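Local coordinates for protein halogenase PltM (Pseudomonas fluorescens, PDB 6BZN) that halogenates phenolic compounds, probably as an FAD-dependent enzyme, and is unusually versatile in the substrates and halides it accepts, at residues A128-V133 with R239-L244. Sequence-based numbering, arbitrary orientation.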
ATOM      1  N   ALA A 128       1.644  -0.005  19.367  1.00 15.21           N
ATOM      2  CA  ALA A 128       2.627  -0.478  18.400  1.00 15.66           C
ATOM      3  C   ALA A 128       2.720  -1.997  18.467  1.00 16.03           C
ATOM      4  O   ALA A 128       3.449  -2.526  19.290  1.00 16.16           O
ATOM      5  CB  ALA A 128       3.991   0.161  18.656  1.00 15.76           C
ATOM      6  N   PRO A 129       1.963  -2.704  17.613  1.00 16.36           N
ATOM      7  CA  PRO A 129       2.077  -4.157  17.615  1.00 16.87           C
ATOM      8  C   PRO A 129       3.290  -4.591  16.799  1.00 17.45           C
ATOM      9  O   PRO A 129       3.326  -4.324  15.612  1.00 18.23           O
ATOM     10  CB  PRO A 129       0.768  -4.623  16.976  1.00 16.92           C
ATOM     11  CG  PRO A 129       0.256  -3.451  16.188  1.00 16.66           C
ATOM     12  CD  PRO A 129       0.894  -2.211  16.723  1.00 16.55           C
ATOM     13  N   PRO A 130       4.290  -5.238  17.426  1.00 18.07           N
ATOM     14  CA  PRO A 130       5.509  -5.523  16.674  1.00 18.50           C
ATOM     15  C   PRO A 130       5.431  -6.719  15.731  1.00 19.70           C
ATOM     16  O   PRO A 130       4.616  -7.633  15.925  1.00 19.68           O
ATOM     17  CB  PRO A 130       6.557  -5.766  17.766  1.00 19.18           C
ATOM     18  CG  PRO A 130       5.814  -6.090  18.992  1.00 18.91           C
ATOM     19  CD  PRO A 130       4.399  -5.643  18.845  1.00 18.38           C
ATOM     20  N   LEU A 131       6.282  -6.696  14.718  1.00 20.41           N
ATOM     21  CA  LEU A 131       6.480  -7.834  13.821  1.00 23.90           C
ATOM     22  C   LEU A 131       7.464  -8.805  14.469  1.00 26.50           C
ATOM     23  O   LEU A 131       8.206  -8.434  15.376  1.00 28.14           O
ATOM     24  CB  LEU A 131       7.066  -7.358  12.489  1.00 23.68           C
ATOM     25  CG  LEU A 131       6.294  -6.262  11.747  1.00 23.68           C
ATOM     26  CD1 LEU A 131       7.142  -5.690  10.626  1.00 24.64           C
ATOM     27  CD2 LEU A 131       4.967  -6.794  11.228  1.00 25.04           C
ATOM     28  N   LYS A 132       7.480 -10.034  13.984  1.00 31.78           N
ATOM     29  CA  LYS A 132       8.521 -10.996  14.369  1.00 37.35           C
ATOM     30  C   LYS A 132       9.751 -10.808  13.481  1.00 35.85           C
ATOM     31  O   LYS A 132      10.877 -10.765  13.993  1.00 39.11           O
ATOM     32  CB  LYS A 132       8.002 -12.436  14.273  1.00 42.36           C
ATOM     33  CG  LYS A 132       8.564 -13.376  15.337  1.00 46.65           C
ATOM     34  CD  LYS A 132       7.889 -13.174  16.689  1.00 48.50           C
ATOM     35  CE  LYS A 132       8.285 -14.262  17.681  1.00 51.26           C
ATOM     36  NZ  LYS A 132       7.450 -14.242  18.916  1.00 51.86           N
ATOM     37  N   VAL A 133       9.512 -10.667  12.169  1.00 32.28           N
ATOM     38  CA  VAL A 133      10.561 -10.485  11.143  1.00 29.63           C
ATOM     39  C   VAL A 133      10.569  -9.021  10.652  1.00 26.35           C
ATOM     40  O   VAL A 133       9.515  -8.469  10.369  1.00 23.15           O
ATOM     41  CB  VAL A 133      10.310 -11.451   9.954  1.00 31.97           C
ATOM     42  CG1 VAL A 133      11.181 -11.129   8.740  1.00 33.54           C
ATOM     43  CG2 VAL A 133      10.524 -12.896  10.400  1.00 33.28           C
ATOM     44  N   ARG A 239       7.722   2.044  27.207  1.00 18.28           N
ATOM     45  CA  ARG A 239       7.604   0.593  27.376  1.00 20.13           C
ATOM     46  C   ARG A 239       7.278  -0.129  26.066  1.00 19.59           C
ATOM     47  O   ARG A 239       6.813  -1.276  26.081  1.00 19.53           O
ATOM     48  CB  ARG A 239       6.566   0.213  28.452  1.00 23.16           C
ATOM     49  CG  ARG A 239       6.661   1.023  29.744  1.00 27.16           C
ATOM     50  CD  ARG A 239       5.673   0.484  30.771  1.00 31.88           C
ATOM     51  NE  ARG A 239       5.558   1.343  31.949  1.00 37.23           N
ATOM     52  CZ  ARG A 239       4.827   1.063  33.036  1.00 41.97           C
ATOM     53  NH1 ARG A 239       4.803   1.924  34.055  1.00 43.93           N
ATOM     54  NH2 ARG A 239       4.123  -0.070  33.128  1.00 42.93           N
ATOM     55  N   SER A 240       7.526   0.519  24.927  1.00 18.89           N
ATOM     56  CA  SER A 240       7.302  -0.126  23.653  1.00 18.11           C
ATOM     57  C   SER A 240       8.364  -1.213  23.482  1.00 18.09           C
ATOM     58  O   SER A 240       9.530  -0.977  23.766  1.00 18.35           O
ATOM     59  CB  SER A 240       7.410   0.862  22.499  1.00 18.04           C
ATOM     60  OG  SER A 240       7.338   0.150  21.279  1.00 17.66           O
ATOM     61  N   PRO A 241       7.962  -2.397  23.005  1.00 18.24           N
ATOM     62  CA  PRO A 241       8.921  -3.446  22.702  1.00 18.87           C
ATOM     63  C   PRO A 241       9.845  -3.145  21.502  1.00 19.26           C
ATOM     64  O   PRO A 241      10.841  -3.842  21.331  1.00 20.08           O
ATOM     65  CB  PRO A 241       8.027  -4.645  22.401  1.00 19.51           C
ATOM     66  CG  PRO A 241       6.778  -4.045  21.871  1.00 19.40           C
ATOM     67  CD  PRO A 241       6.591  -2.771  22.611  1.00 18.62           C
ATOM     68  N   ILE A 242       9.522  -2.136  20.689  1.00 17.92           N
ATOM     69  CA  ILE A 242      10.350  -1.744  19.544  1.00 17.04           C
ATOM     70  C   ILE A 242      10.594  -0.248  19.585  1.00 16.38           C
ATOM     71  O   ILE A 242       9.741   0.507  20.057  1.00 16.00           O
ATOM     72  CB  ILE A 242       9.694  -2.126  18.193  1.00 17.12           C
ATOM     73  CG1 ILE A 242       8.299  -1.490  18.041  1.00 17.59           C
ATOM     74  CG2 ILE A 242       9.614  -3.637  18.074  1.00 17.69           C
ATOM     75  CD1 ILE A 242       7.680  -1.657  16.665  1.00 18.40           C
ATOM     76  N   GLU A 243      11.762   0.179  19.100  1.00 16.44           N
ATOM     77  CA  GLU A 243      12.022   1.599  18.905  1.00 17.06           C
ATOM     78  C   GLU A 243      11.044   2.118  17.860  1.00 16.55           C
ATOM     79  O   GLU A 243      10.924   1.524  16.776  1.00 15.83           O
ATOM     80  CB  GLU A 243      13.430   1.859  18.374  1.00 18.24           C
ATOM     81  CG  GLU A 243      14.580   1.514  19.295  1.00 19.63           C
ATOM     82  CD  GLU A 243      15.916   1.549  18.572  1.00 21.12           C
ATOM     83  OE1 GLU A 243      16.164   2.481  17.771  1.00 22.30           O
ATOM     84  OE2 GLU A 243      16.721   0.631  18.786  1.00 23.09           O
ATOM     85  N   LEU A 244      10.371   3.220  18.159  1.00 16.61           N
ATOM     86  CA  LEU A 244       9.461   3.818  17.182  1.00 16.95           C
ATOM     87  C   LEU A 244      10.245   4.350  15.973  1.00 16.07           C
ATOM     88  O   LEU A 244       9.712   4.388  14.865  1.00 15.40           O
ATOM     89  CB  LEU A 244       8.590   4.908  17.782  1.00 18.11           C
ATOM     90  CG  LEU A 244       7.737   4.689  19.041  1.00 19.78           C
ATOM     91  CD1 LEU A 244       6.415   5.436  18.917  1.00 19.42           C
ATOM     92  CD2 LEU A 244       7.489   3.243  19.391  1.00 20.61           C
TER
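At the outer edge of the mixed sheet, the end strand 126-131 meets the loop that leads from helix 235-238 to strand 248-253, and Pro130 takes the loop residues Pro241 and Ile242 on its ring. The two proline rings cross at about a right angle and touch through their far corners, Pro130 CG lying 3.7 Å from Pro241 CG. On the same Pro130 ring, CB receives the methyl branch of Ile242, with 3.7 Å between Pro130 CB and Ile242 CG2. With chi1 at 58°, CG1 is tucked between the backbone N and the carbonyl carbon, and CG2 lies opposite the carbonyl carbon, directed at the strand. Proline suits this place: its ring is a rigid apolar surface and, lacking an N-H, probably brings no unpaired donor to it. Ala128, whose methyl also points at the loop, is small enough to sit near Ser240, its CB 4.3 Å from Ser240 OG. The serine hydroxyl serves its own loop, donating to Ile242 O at 2.7 Å along a lone pair in the plane of the carbonyl group; this bridges Pro241 and probably steadies the turn there. Phe518 touches Ser240 and Pro241, and Leu520 touches Pro130, so the C-terminal segment borders the contact. The loop before strand 248-253 is thus laid against strand 126-131, an outermost strand of the seven-stranded mixed sheet.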